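Local coordinates for tail fiber protein (Acinetobacter phage AM24, PDB 5W5P) that probably recognises and degrades the capsular polysaccharide of its Acinetobacter baumannii host, as a trimeric tailspike of the phage, at residues T194-T199 / P248-T253; V260-N265 / V282-N287; G410-A415 / G429-G434; G511-K516 / T542-L547. All coordinates share one frame; numbering follows the deposited sequence.

Interaction 1 of 4, residues T194-T199 / P248-T253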
loop_
_atom_site.group_PDB
_atom_site.type_symbol
_atom_site.label_atom_id
_atom_site.label_comp_id
_atom_site.label_asym_id
_atom_site.label_seq_id
_atom_site.Cartn_x
_atom_site.Cartn_y
_atom_site.Cartn_z
ATOM N N THR A 194 -22.150 27.383 -10.502
ATOM C CA THR A 194 -20.785 27.465 -10.004
ATOM C C THR A 194 -20.703 27.249 -8.498
ATOM O O THR A 194 -19.598 27.237 -7.949
ATOM C CB THR A 194 -20.155 28.814 -10.370
ATOM O OG1 THR A 194 -20.865 29.875 -9.717
ATOM C CG2 THR A 194 -20.191 29.024 -11.874
ATOM N N ASP A 195 -21.832 27.043 -7.825
ATOM C CA ASP A 195 -21.813 26.802 -6.392
ATOM C C ASP A 195 -21.547 25.329 -6.109
ATOM O O ASP A 195 -21.756 24.460 -6.961
ATOM C CB ASP A 195 -23.129 27.241 -5.753
ATOM C CG ASP A 195 -23.235 28.745 -5.625
ATOM O OD1 ASP A 195 -22.181 29.404 -5.505
ATOM O OD2 ASP A 195 -24.366 29.273 -5.639
ATOM N N ASP A 196 -21.072 25.057 -4.894
ATOM C CA ASP A 196 -20.706 23.699 -4.487
ATOM C C ASP A 196 -21.944 22.956 -3.978
ATOM O O ASP A 196 -22.091 22.646 -2.795
ATOM C CB ASP A 196 -19.601 23.735 -3.441
ATOM C CG ASP A 196 -18.664 22.548 -3.548
ATOM O OD1 ASP A 196 -18.820 21.760 -4.507
ATOM O OD2 ASP A 196 -17.775 22.400 -2.675
ATOM N N LEU A 197 -22.837 22.652 -4.920
ATOM C CA LEU A 197 -24.109 21.998 -4.607
ATOM C C LEU A 197 -23.904 20.485 -4.543
ATOM O O LEU A 197 -24.451 19.708 -5.328
ATOM C CB LEU A 197 -25.165 22.380 -5.634
ATOM C CG LEU A 197 -25.250 23.871 -5.968
ATOM C CD1 LEU A 197 -26.349 24.129 -6.989
ATOM C CD2 LEU A 197 -25.497 24.677 -4.702
ATOM N N TYR A 198 -23.097 20.077 -3.572
ATOM C CA TYR A 198 -22.668 18.695 -3.432
ATOM C C TYR A 198 -23.463 17.977 -2.349
ATOM O O TYR A 198 -24.239 18.571 -1.599
ATOM C CB TYR A 198 -21.169 18.636 -3.100
ATOM C CG TYR A 198 -20.871 18.938 -1.645
ATOM C CD1 TYR A 198 -20.784 20.250 -1.193
ATOM C CD2 TYR A 198 -20.691 17.912 -0.720
ATOM C CE1 TYR A 198 -20.525 20.533 0.132
ATOM C CE2 TYR A 198 -20.431 18.187 0.609
ATOM C CZ TYR A 198 -20.351 19.499 1.029
ATOM O OH TYR A 198 -20.096 19.771 2.352
ATOM N N THR A 199 -23.240 16.670 -2.266
ATOM C CA THR A 199 -23.634 15.896 -1.097
ATOM C C THR A 199 -22.609 14.782 -0.933
ATOM O O THR A 199 -21.998 14.346 -1.912
ATOM C CB THR A 199 -25.071 15.360 -1.224
ATOM O OG1 THR A 199 -25.457 14.716 -0.004
ATOM C CG2 THR A 199 -25.201 14.382 -2.387
ATOM N N PRO A 248 -17.146 23.726 -13.902
ATOM C CA PRO A 248 -16.286 24.594 -13.088
ATOM C C PRO A 248 -17.043 25.159 -11.896
ATOM O O PRO A 248 -18.200 25.569 -12.007
ATOM C CB PRO A 248 -15.869 25.705 -14.063
ATOM C CG PRO A 248 -16.183 25.172 -15.432
ATOM C CD PRO A 248 -17.355 24.266 -15.255
ATOM N N ARG A 249 -16.377 25.172 -10.746
ATOM C CA ARG A 249 -16.979 25.690 -9.527
ATOM C C ARG A 249 -15.879 25.978 -8.518
ATOM O O ARG A 249 -14.765 25.459 -8.622
ATOM C CB ARG A 249 -17.996 24.707 -8.947
ATOM C CG ARG A 249 -17.378 23.429 -8.436
ATOM C CD ARG A 249 -18.379 22.298 -8.452
ATOM N NE ARG A 249 -17.785 21.058 -7.970
ATOM C CZ ARG A 249 -17.174 20.170 -8.744
ATOM N NH1 ARG A 249 -17.083 20.376 -10.053
ATOM N NH2 ARG A 249 -16.661 19.070 -8.206
ATOM N N ARG A 250 -16.213 26.821 -7.542
ATOM C CA ARG A 250 -15.305 27.219 -6.456
ATOM C C ARG A 250 -14.060 27.845 -7.081
ATOM O O ARG A 250 -14.200 28.753 -7.916
ATOM C CB ARG A 250 -15.056 26.022 -5.551
ATOM C CG ARG A 250 -16.234 25.689 -4.670
ATOM C CD ARG A 250 -15.900 25.916 -3.212
ATOM N NE ARG A 250 -15.271 24.742 -2.616
ATOM C CZ ARG A 250 -14.084 24.752 -2.020
ATOM N NH1 ARG A 250 -13.393 25.880 -1.936
ATOM N NH2 ARG A 250 -13.590 23.634 -1.503
ATOM N N ASN A 251 -12.853 27.407 -6.720
ATOM C CA ASN A 251 -11.610 27.983 -7.213
ATOM C C ASN A 251 -11.116 27.331 -8.496
ATOM O O ASN A 251 -9.974 27.580 -8.896
ATOM C CB ASN A 251 -10.512 27.869 -6.150
ATOM C CG ASN A 251 -11.001 28.214 -4.757
ATOM O OD1 ASN A 251 -11.370 29.354 -4.482
ATOM N ND2 ASN A 251 -11.001 27.225 -3.867
ATOM N N GLU A 252 -11.928 26.497 -9.140
ATOM C CA GLU A 252 -11.483 25.718 -10.286
ATOM C C GLU A 252 -12.143 26.209 -11.565
ATOM O O GLU A 252 -13.331 26.544 -11.575
ATOM C CB GLU A 252 -11.781 24.232 -10.085
ATOM C CG GLU A 252 -11.206 23.658 -8.806
ATOM C CD GLU A 252 -9.711 23.891 -8.675
ATOM O OE1 GLU A 252 -8.992 23.821 -9.699
ATOM O OE2 GLU A 252 -9.255 24.138 -7.540
ATOM N N THR A 253 -11.362 26.246 -12.642
ATOM C CA THR A 253 -11.847 26.653 -13.953
ATOM C C THR A 253 -12.310 25.476 -14.796
ATOM O O THR A 253 -12.776 25.678 -15.922
ATOM C CB THR A 253 -10.759 27.430 -14.701
ATOM O OG1 THR A 253 -9.530 26.691 -14.667
ATOM C CG2 THR A 253 -10.539 28.787 -14.053
#

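Interaction 2 of 4, residues V260-N265 / V282-N287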
loop_
_atom_site.group_PDB
_atom_site.type_symbol
_atom_site.label_atom_id
_atom_site.label_comp_id
_atom_site.label_asym_id
_atom_site.label_seq_id
_atom_site.Cartn_x
_atom_site.Cartn_y
_atom_site.Cartn_z
ATOM N N VAL A 260 -12.800 10.436 -4.036
ATOM C CA VAL A 260 -13.444 9.308 -4.701
ATOM C C VAL A 260 -12.507 8.113 -4.593
ATOM O O VAL A 260 -11.337 8.202 -4.987
ATOM C CB VAL A 260 -13.775 9.619 -6.170
ATOM C CG1 VAL A 260 -14.270 8.359 -6.890
ATOM C CG2 VAL A 260 -14.812 10.728 -6.256
ATOM N N THR A 261 -13.013 7.007 -4.047
ATOM C CA THR A 261 -12.262 5.767 -3.902
ATOM C C THR A 261 -12.949 4.692 -4.731
ATOM O O THR A 261 -14.099 4.335 -4.458
ATOM C CB THR A 261 -12.175 5.337 -2.435
ATOM O OG1 THR A 261 -11.430 6.307 -1.690
ATOM C CG2 THR A 261 -11.497 3.972 -2.307
ATOM N N ILE A 262 -12.248 4.184 -5.738
ATOM C CA ILE A 262 -12.755 3.155 -6.637
ATOM C C ILE A 262 -11.912 1.908 -6.408
ATOM O O ILE A 262 -10.756 1.841 -6.846
ATOM C CB ILE A 262 -12.702 3.612 -8.101
ATOM C CG1 ILE A 262 -13.498 4.903 -8.273
ATOM C CG2 ILE A 262 -13.206 2.520 -9.028
ATOM C CD1 ILE A 262 -13.497 5.448 -9.680
ATOM N N GLU A 263 -12.484 0.918 -5.719
ATOM C CA GLU A 263 -11.715 -0.203 -5.200
ATOM C C GLU A 263 -12.526 -1.491 -5.281
ATOM O O GLU A 263 -13.723 -1.494 -4.994
ATOM C CB GLU A 263 -11.291 0.062 -3.746
ATOM C CG GLU A 263 -10.222 -0.879 -3.211
ATOM C CD GLU A 263 -9.772 -0.524 -1.800
ATOM O OE1 GLU A 263 -8.749 -1.078 -1.343
ATOM O OE2 GLU A 263 -10.445 0.300 -1.147
ATOM N N GLU A 264 -11.860 -2.579 -5.680
ATOM C CA GLU A 264 -12.432 -3.931 -5.659
ATOM C C GLU A 264 -13.674 -4.050 -6.548
ATOM O O GLU A 264 -14.705 -4.601 -6.150
ATOM C CB GLU A 264 -12.735 -4.375 -4.225
ATOM C CG GLU A 264 -11.529 -4.981 -3.504
ATOM C CD GLU A 264 -11.300 -4.386 -2.120
ATOM O OE1 GLU A 264 -12.300 -4.135 -1.406
ATOM O OE2 GLU A 264 -10.120 -4.166 -1.752
ATOM N N ASN A 265 -13.561 -3.555 -7.777
ATOM C CA ASN A 265 -14.621 -3.643 -8.771
ATOM C C ASN A 265 -14.185 -4.538 -9.924
ATOM O O ASN A 265 -13.023 -4.939 -10.028
ATOM C CB ASN A 265 -15.007 -2.262 -9.313
ATOM C CG ASN A 265 -15.619 -1.372 -8.257
ATOM O OD1 ASN A 265 -16.722 -1.635 -7.765
ATOM N ND2 ASN A 265 -14.909 -0.307 -7.899
ATOM N N VAL A 282 -7.785 11.062 -4.642
ATOM C CA VAL A 282 -8.349 10.099 -5.576
ATOM C C VAL A 282 -7.677 8.755 -5.335
ATOM O O VAL A 282 -6.456 8.685 -5.158
ATOM C CB VAL A 282 -8.162 10.563 -7.034
ATOM C CG1 VAL A 282 -8.507 9.443 -8.022
ATOM C CG2 VAL A 282 -8.981 11.820 -7.294
ATOM N N THR A 283 -8.478 7.690 -5.295
ATOM C CA THR A 283 -7.972 6.337 -5.095
ATOM C C THR A 283 -8.598 5.416 -6.129
ATOM O O THR A 283 -9.826 5.376 -6.263
ATOM C CB THR A 283 -8.280 5.819 -3.684
ATOM O OG1 THR A 283 -7.876 6.795 -2.712
ATOM C CG2 THR A 283 -7.538 4.517 -3.432
ATOM N N VAL A 284 -7.755 4.696 -6.873
ATOM C CA VAL A 284 -8.236 3.689 -7.811
ATOM C C VAL A 284 -7.355 2.455 -7.667
ATOM O O VAL A 284 -6.326 2.334 -8.341
ATOM C CB VAL A 284 -8.241 4.220 -9.258
ATOM C CG1 VAL A 284 -8.742 3.152 -10.208
ATOM C CG2 VAL A 284 -9.089 5.492 -9.377
ATOM N N SER A 285 -7.750 1.529 -6.789
ATOM C CA SER A 285 -6.891 0.423 -6.391
ATOM C C SER A 285 -7.637 -0.906 -6.424
ATOM O O SER A 285 -8.833 -0.977 -6.124
ATOM C CB SER A 285 -6.326 0.645 -4.984
ATOM O OG SER A 285 -5.524 1.810 -4.928
ATOM N N ARG A 286 -6.901 -1.964 -6.790
ATOM C CA ARG A 286 -7.350 -3.351 -6.656
ATOM C C ARG A 286 -8.648 -3.607 -7.430
ATOM O O ARG A 286 -9.585 -4.231 -6.931
ATOM C CB ARG A 286 -7.499 -3.736 -5.177
ATOM C CG ARG A 286 -6.177 -3.775 -4.406
ATOM C CD ARG A 286 -6.384 -3.672 -2.895
ATOM N NE ARG A 286 -6.527 -2.289 -2.439
ATOM C CZ ARG A 286 -5.511 -1.495 -2.103
ATOM N NH1 ARG A 286 -4.266 -1.940 -2.167
ATOM N NH2 ARG A 286 -5.737 -0.252 -1.701
ATOM N N ASN A 287 -8.689 -3.139 -8.672
ATOM C CA ASN A 287 -9.809 -3.394 -9.566
ATOM C C ASN A 287 -9.379 -4.330 -10.687
ATOM O O ASN A 287 -8.280 -4.198 -11.228
ATOM C CB ASN A 287 -10.358 -2.098 -10.175
ATOM C CG ASN A 287 -10.751 -1.074 -9.135
ATOM O OD1 ASN A 287 -9.954 -0.207 -8.763
ATOM N ND2 ASN A 287 -11.994 -1.145 -8.684
HETATM O O HOH W 1 -9.707 8.498 -1.957
HETATM O O HOH W 2 -11.773 -6.541 -7.850
#

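Interaction 3 of 4, residues G410-A415 / G429-G434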
loop_
_atom_site.group_PDB
_atom_site.type_symbol
_atom_site.label_atom_id
_atom_site.label_comp_id
_atom_site.label_asym_id
_atom_site.label_seq_id
_atom_site.Cartn_x
_atom_site.Cartn_y
_atom_site.Cartn_z
ATOM N N GLY A 410 11.880 -1.035 -7.805
ATOM C CA GLY A 410 11.456 -2.422 -7.855
ATOM C C GLY A 410 10.417 -2.769 -8.899
ATOM O O GLY A 410 9.701 -3.763 -8.733
ATOM N N ASN A 411 10.312 -1.985 -9.970
ATOM C CA ASN A 411 9.371 -2.258 -11.048
ATOM C C ASN A 411 9.982 -3.215 -12.070
ATOM O O ASN A 411 11.190 -3.447 -12.093
ATOM C CB ASN A 411 8.947 -0.963 -11.745
ATOM C CG ASN A 411 8.389 0.064 -10.777
ATOM O OD1 ASN A 411 7.210 0.013 -10.411
ATOM N ND2 ASN A 411 9.238 1.003 -10.350
ATOM N N TRP A 412 9.123 -3.761 -12.928
ATOM C CA TRP A 412 9.520 -4.712 -13.961
ATOM C C TRP A 412 8.871 -4.312 -15.275
ATOM O O TRP A 412 7.644 -4.176 -15.347
ATOM C CB TRP A 412 9.102 -6.146 -13.600
ATOM C CG TRP A 412 9.666 -7.208 -14.507
ATOM C CD1 TRP A 412 10.712 -8.042 -14.233
ATOM C CD2 TRP A 412 9.211 -7.558 -15.826
ATOM N NE1 TRP A 412 10.939 -8.882 -15.296
ATOM C CE2 TRP A 412 10.034 -8.606 -16.285
ATOM C CE3 TRP A 412 8.194 -7.083 -16.663
ATOM C CZ2 TRP A 412 9.871 -9.188 -17.542
ATOM C CZ3 TRP A 412 8.038 -7.656 -17.914
ATOM C CH2 TRP A 412 8.872 -8.698 -18.342
ATOM N N THR A 413 9.686 -4.151 -16.314
ATOM C CA THR A 413 9.179 -3.850 -17.643
ATOM C C THR A 413 9.921 -4.694 -18.669
ATOM O O THR A 413 11.009 -5.213 -18.411
ATOM C CB THR A 413 9.316 -2.357 -17.990
ATOM O OG1 THR A 413 8.541 -2.058 -19.157
ATOM C CG2 THR A 413 10.779 -1.989 -18.250
ATOM N N ASN A 414 9.298 -4.846 -19.839
ATOM C CA ASN A 414 9.962 -5.398 -21.011
ATOM C C ASN A 414 9.706 -4.521 -22.228
ATOM O O ASN A 414 9.861 -4.976 -23.366
ATOM C CB ASN A 414 9.530 -6.844 -21.276
ATOM C CG ASN A 414 8.048 -6.972 -21.605
ATOM O OD1 ASN A 414 7.275 -6.024 -21.469
ATOM N ND2 ASN A 414 7.649 -8.164 -22.029
ATOM N N ALA A 415 9.306 -3.276 -22.002
ATOM C CA ALA A 415 9.072 -2.321 -23.066
ATOM C C ALA A 415 10.384 -1.630 -23.427
ATOM O O ALA A 415 11.425 -1.853 -22.804
ATOM C CB ALA A 415 8.006 -1.313 -22.642
ATOM N N GLY A 429 16.495 -1.063 -8.216
ATOM C CA GLY A 429 15.735 -2.294 -8.132
ATOM C C GLY A 429 14.831 -2.590 -9.307
ATOM O O GLY A 429 14.067 -3.559 -9.250
ATOM N N ASN A 430 14.893 -1.797 -10.371
ATOM C CA ASN A 430 14.011 -1.985 -11.514
ATOM C C ASN A 430 14.584 -3.010 -12.483
ATOM O O ASN A 430 15.806 -3.180 -12.594
ATOM C CB ASN A 430 13.785 -0.658 -12.241
ATOM C CG ASN A 430 13.120 0.383 -11.358
ATOM O OD1 ASN A 430 11.935 0.269 -11.018
ATOM N ND2 ASN A 430 13.882 1.403 -10.977
ATOM N N ALA A 431 13.689 -3.680 -13.206
ATOM C CA ALA A 431 14.063 -4.693 -14.183
ATOM C C ALA A 431 13.695 -4.220 -15.581
ATOM O O ALA A 431 12.563 -3.790 -15.816
ATOM C CB ALA A 431 13.381 -6.022 -13.880
ATOM N N PHE A 432 14.648 -4.304 -16.504
ATOM C CA PHE A 432 14.468 -3.862 -17.888
ATOM C C PHE A 432 14.688 -5.054 -18.814
ATOM O O PHE A 432 15.677 -5.116 -19.547
ATOM C CB PHE A 432 15.421 -2.713 -18.220
ATOM C CG PHE A 432 15.402 -1.612 -17.207
ATOM C CD1 PHE A 432 14.480 -0.586 -17.304
ATOM C CD2 PHE A 432 16.302 -1.608 -16.150
ATOM C CE1 PHE A 432 14.456 0.427 -16.368
ATOM C CE2 PHE A 432 16.283 -0.597 -15.211
ATOM C CZ PHE A 432 15.362 0.423 -15.318
ATOM N N SER A 433 13.757 -5.997 -18.780
ATOM C CA SER A 433 13.889 -7.203 -19.583
ATOM C C SER A 433 13.856 -6.850 -21.068
ATOM O O SER A 433 13.006 -6.078 -21.519
ATOM C CB SER A 433 12.771 -8.182 -19.217
ATOM O OG SER A 433 12.546 -9.136 -20.235
ATOM N N GLY A 434 14.812 -7.391 -21.826
ATOM C CA GLY A 434 14.926 -7.095 -23.240
ATOM C C GLY A 434 15.484 -5.727 -23.576
ATOM O O GLY A 434 15.785 -5.470 -24.748
HETATM O O HOH W 3 10.057 -10.464 -21.771
#

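Interaction 4 of 4, residues G511-K516 / T542-L547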
loop_
_atom_site.group_PDB
_atom_site.type_symbol
_atom_site.label_atom_id
_atom_site.label_comp_id
_atom_site.label_asym_id
_atom_site.label_seq_id
_atom_site.Cartn_x
_atom_site.Cartn_y
_atom_site.Cartn_z
ATOM N N GLY A 511 43.277 22.134 16.586
ATOM C CA GLY A 511 43.704 21.951 15.212
ATOM C C GLY A 511 42.760 21.024 14.485
ATOM O O GLY A 511 41.943 20.326 15.097
ATOM N N ALA A 512 42.878 21.024 13.160
ATOM C CA ALA A 512 42.011 20.198 12.334
ATOM C C ALA A 512 42.692 19.944 11.000
ATOM O O ALA A 512 43.316 20.841 10.434
ATOM C CB ALA A 512 40.639 20.854 12.123
ATOM N N ALA A 513 42.554 18.718 10.508
ATOM C CA ALA A 513 43.144 18.318 9.242
ATOM C C ALA A 513 42.323 17.175 8.666
ATOM O O ALA A 513 41.435 16.626 9.324
ATOM C CB ALA A 513 44.608 17.899 9.418
ATOM N N VAL A 514 42.630 16.816 7.424
ATOM C CA VAL A 514 41.975 15.687 6.772
ATOM C C VAL A 514 42.981 15.025 5.840
ATOM O O VAL A 514 43.721 15.708 5.123
ATOM C CB VAL A 514 40.695 16.119 6.024
ATOM C CG1 VAL A 514 40.963 17.329 5.150
ATOM C CG2 VAL A 514 40.116 14.966 5.205
ATOM N N ALA A 515 43.031 13.697 5.882
ATOM C CA ALA A 515 43.890 12.902 5.019
ATOM C C ALA A 515 43.043 12.105 4.038
ATOM O O ALA A 515 41.980 11.586 4.396
ATOM C CB ALA A 515 44.766 11.949 5.837
ATOM N N LYS A 516 43.514 12.013 2.801
ATOM C CA LYS A 516 42.901 11.176 1.778
ATOM C C LYS A 516 43.825 9.995 1.509
ATOM O O LYS A 516 44.966 10.183 1.071
ATOM C CB LYS A 516 42.649 11.976 0.501
ATOM C CG LYS A 516 41.986 13.328 0.732
ATOM C CD LYS A 516 40.608 13.174 1.351
ATOM C CE LYS A 516 39.671 12.424 0.412
ATOM N NZ LYS A 516 38.262 12.356 0.912
ATOM N N THR A 542 47.016 10.059 -0.700
ATOM C CA THR A 542 46.716 10.749 -1.948
ATOM C C THR A 542 46.466 12.237 -1.759
ATOM O O THR A 542 46.634 13.009 -2.708
ATOM C CB THR A 542 45.493 10.125 -2.632
ATOM O OG1 THR A 542 44.289 10.694 -2.096
ATOM C CG2 THR A 542 45.477 8.623 -2.426
ATOM N N GLY A 543 46.058 12.659 -0.568
ATOM C CA GLY A 543 45.761 14.058 -0.334
ATOM C C GLY A 543 45.873 14.391 1.133
ATOM O O GLY A 543 45.682 13.531 2.000
ATOM N N PHE A 544 46.190 15.653 1.413
ATOM C CA PHE A 544 46.290 16.120 2.787
ATOM C C PHE A 544 46.117 17.630 2.804
ATOM O O PHE A 544 46.634 18.330 1.931
ATOM C CB PHE A 544 47.634 15.727 3.419
ATOM C CG PHE A 544 47.804 16.223 4.827
ATOM C CD1 PHE A 544 47.288 15.510 5.893
ATOM C CD2 PHE A 544 48.475 17.405 5.084
ATOM C CE1 PHE A 544 47.437 15.964 7.189
ATOM C CE2 PHE A 544 48.630 17.866 6.377
ATOM C CZ PHE A 544 48.108 17.143 7.431
ATOM N N THR A 545 45.376 18.120 3.792
ATOM C CA THR A 545 45.278 19.553 4.023
ATOM C C THR A 545 44.942 19.773 5.488
ATOM O O THR A 545 44.271 18.950 6.116
ATOM C CB THR A 545 44.231 20.223 3.121
ATOM O OG1 THR A 545 44.040 21.584 3.530
ATOM C CG2 THR A 545 42.913 19.500 3.186
ATOM N N GLN A 546 45.431 20.885 6.027
ATOM C CA GLN A 546 45.204 21.228 7.419
ATOM C C GLN A 546 45.037 22.731 7.534
ATOM O O GLN A 546 45.540 23.494 6.705
ATOM C CB GLN A 546 46.355 20.761 8.321
ATOM C CG GLN A 546 47.659 21.524 8.134
ATOM C CD GLN A 546 48.831 20.844 8.813
ATOM O OE1 GLN A 546 48.737 20.411 9.962
ATOM N NE2 GLN A 546 49.941 20.732 8.096
ATOM N N LEU A 547 44.316 23.151 8.564
ATOM C CA LEU A 547 44.182 24.567 8.855
ATOM C C LEU A 547 45.401 25.041 9.637
ATOM O O LEU A 547 45.824 24.392 10.598
ATOM C CB LEU A 547 42.897 24.831 9.636
ATOM C CG LEU A 547 41.655 24.947 8.755
ATOM C CD1 LEU A 547 40.422 24.426 9.483
ATOM C CD2 LEU A 547 41.463 26.387 8.300
#

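Interaction 1 of 4, residues T194-T199 / P248-T253
Two loops that leave the parallel beta-helix of the tailspike meet here at the surface, and a salt-bridge network of Asp196, Arg249 and Arg250 joins them. The contact brings together the loop before strand 199-204 and the loop after strand 241-244. Asp196 stands between the two arginines and gives one carboxylate oxygen to each. Its OD2 lies at the guanidinium edge of Arg250, 3.4 Å from NE, in a weak hydrogen bond that is part of a salt bridge; the Arg250 chain bends at both chi2 and chi3 to bring NE there. OD1 faces NE of Arg249 in a long salt bridge of 3.7 Å, again near the guanidinium plane. The carboxylate is turned 43° from the Arg249 guanidinium and 50° from that of Arg250, so neither pairing is a flat, two-pronged one. Stronger partners of these groups lie nearby: Tyr227 OH bonds to both Asp196 OD1 and Arg249 NH2, while Asp224 forms a salt bridge with Arg249 NH1. Arg249 is thus buried and held by Asp224, Tyr227 and the backbone O of Tyr256, whereas Arg250 is exposed. The second loop folds into a type II' beta turn from Arg249 to Glu252, closed by Glu252 N to Arg249 O at 3.1 Å. Beside it the carbonyl of Thr194 reaches the turn: Thr194 O accepts a weak bond from Arg250 N at 3.4 Å and lies 3.2 Å from Arg249 CB.

Interaction 2 of 4, residues V260-N265 / V282-N287
Thr261 and Thr283 stand side by side on neighbouring parallel strands, from successive turns of the beta-helix, their CA atoms 4.5 Å apart. Strands 260-263 and 282-285 run within 1° of each other and form the tight part of the contact. Ile262 takes part through both backbone groups: its N gives a nearly straight bond of 2.8 Å (170°) to Thr283 O, and its O receives Ser285 N at 3.0 Å. On the opposite sheet face from the threonines, Ile262 CB packs at 4.3 Å from Val284 CG2. The threonine face holds a water, 2.8 Å from Thr261 OG1 and 2.6 Å from Thr283 OG1, bridging hydroxyls that do not bond each other directly. Beyond the strands the register loosens, and Glu264 N makes only weak bonds, to Ser285 O and Arg286 O. A salt bridge spans this end: Glu263, its chain extended beyond CG, offers OE1 on the anti side to Arg286 NE at 2.8 Å, with a weaker bond from NH2 to the same oxygen. The carboxylate of Glu263 and the guanidinium of Arg286 are turned 52° from each other, and Ser285 CB lies over one guanidinium face. Arg286 also approaches its copies in the other two subunits, so Glu263 probably offsets part of the positive charge gathered there; Glu264 pairs with Lys232 of the second subunit. On the apolar face Ile262 meets strands 241-244 and 272-276, and Val284 also touches Ile274. Strand 229-232 hydrogen-bonds to Thr261 and Glu263, while strand 306-310 touches Val282 and Thr283.

Interaction 3 of 4, residues G410-A415 / G429-G434
Asn430 OD1 is gripped by two donors of Asn411, the backbone N at 3.0 Å and the side-chain ND2 at 2.9 Å. The ND2 bond lies in the carbonyl plane, and the two amides are almost coplanar, 5° apart; the backbone N comes in tilted 31° from that plane. CG of each asparagine lies anti to its carbonyl carbon, which sets the side chains alongside each other in a hydrogen-bonded row of asparagines at a turn, as known from parallel beta-helices. Asn372 ND2 continues the row by donating to Asn411 OD1, while Asn430 ND2 is held by the backbone O of Phe408 and by Gln427 OE1. Following the asparagines along the chain, the strands pair in parallel, with Ala431 N donating to Asn411 O at 2.7 Å and Thr413 N to Ala431 O at 2.9 Å. On one sheet face the Trp412 indole reaches along the neighbouring segment: CD1 touches Ala431 CB at 3.4 Å, and CZ2 lies 3.5 Å from Ser433 CB. Thr413 and Phe432 meet on the other face, CG2 to CD1 at 4.1 Å. Thr413 OG1 closes an ST turn with Ala415 N and bonds to Asp388. The Trp412 ring also stacks on Tyr329 of the second subunit. Within the chain, strand 365-375 flanks 412-413 and hydrogen-bonds to Trp412, whereas 431-432 pairs on the far side of 412-413.

Interaction 4 of 4, residues G511-K516 / T542-L547
Val514 and Thr545 form a hydrogen-bonded antiparallel pair, with Val514 N to Thr545 O at 3.0 Å and Thr545 N to Val514 O at 3.2 Å. Their methyls, Val514 CG1 and Thr545 CG2, meet at 3.5 Å, each turned between its own backbone N and carbonyl carbon. The opposite face brings Ala513 CB against Gln546 CB at 3.5 Å, and the Phe544 ring comes obliquely up to the same alanine, its CE1 4.1 Å from Ala513 CB. Ala515 CB approaches the edge of that ring. A classic beta bulge disturbs the pairing at one end, where Thr542 and Gly543 both face Lys516. Lys516 O accepts from Thr542 N at 2.7 Å and from Gly543 N at 3.2 Å, while Lys516 N gives Gly543 O a nearly straight bond (175°). Outward, strand 492-503 bonds along the other side of 509-523, and Met500 touches Ala513 and Ala515. Lys516 NZ turns away to Asn497 and to Asp495 of the second subunit, and Phe564 O holds Gln546 NE2. The chemistry is thus that of a hairpin joined mainly by backbone bonds; the small Ala513 is consistent with the close approach to Gln546, CA to CA 4.0 Å, and the lysine charge is directed to the trimer interface.

How the interactions relate
The four contacts follow one another along the chain without overlap. Interactions 2 and 3 each join neighbouring parallel strands from successive turns of the beta-helix, their centres about 25 Å apart. Interaction 1 lies on loops outside the coil, about 24 Å from interaction 2 between centres, and precedes it in sequence; its segments touch no other chain. Interaction 4 is separate: it belongs to the antiparallel hairpin 509-523 and 535-546 of the C-terminal region, about 44 Å from interaction 3 and 64 Å from interaction 1, centre to centre. Interactions 2, 3 and 4 each touch the second subunit, so trimer contacts recur from the beta-helical body to the C-terminal sheet.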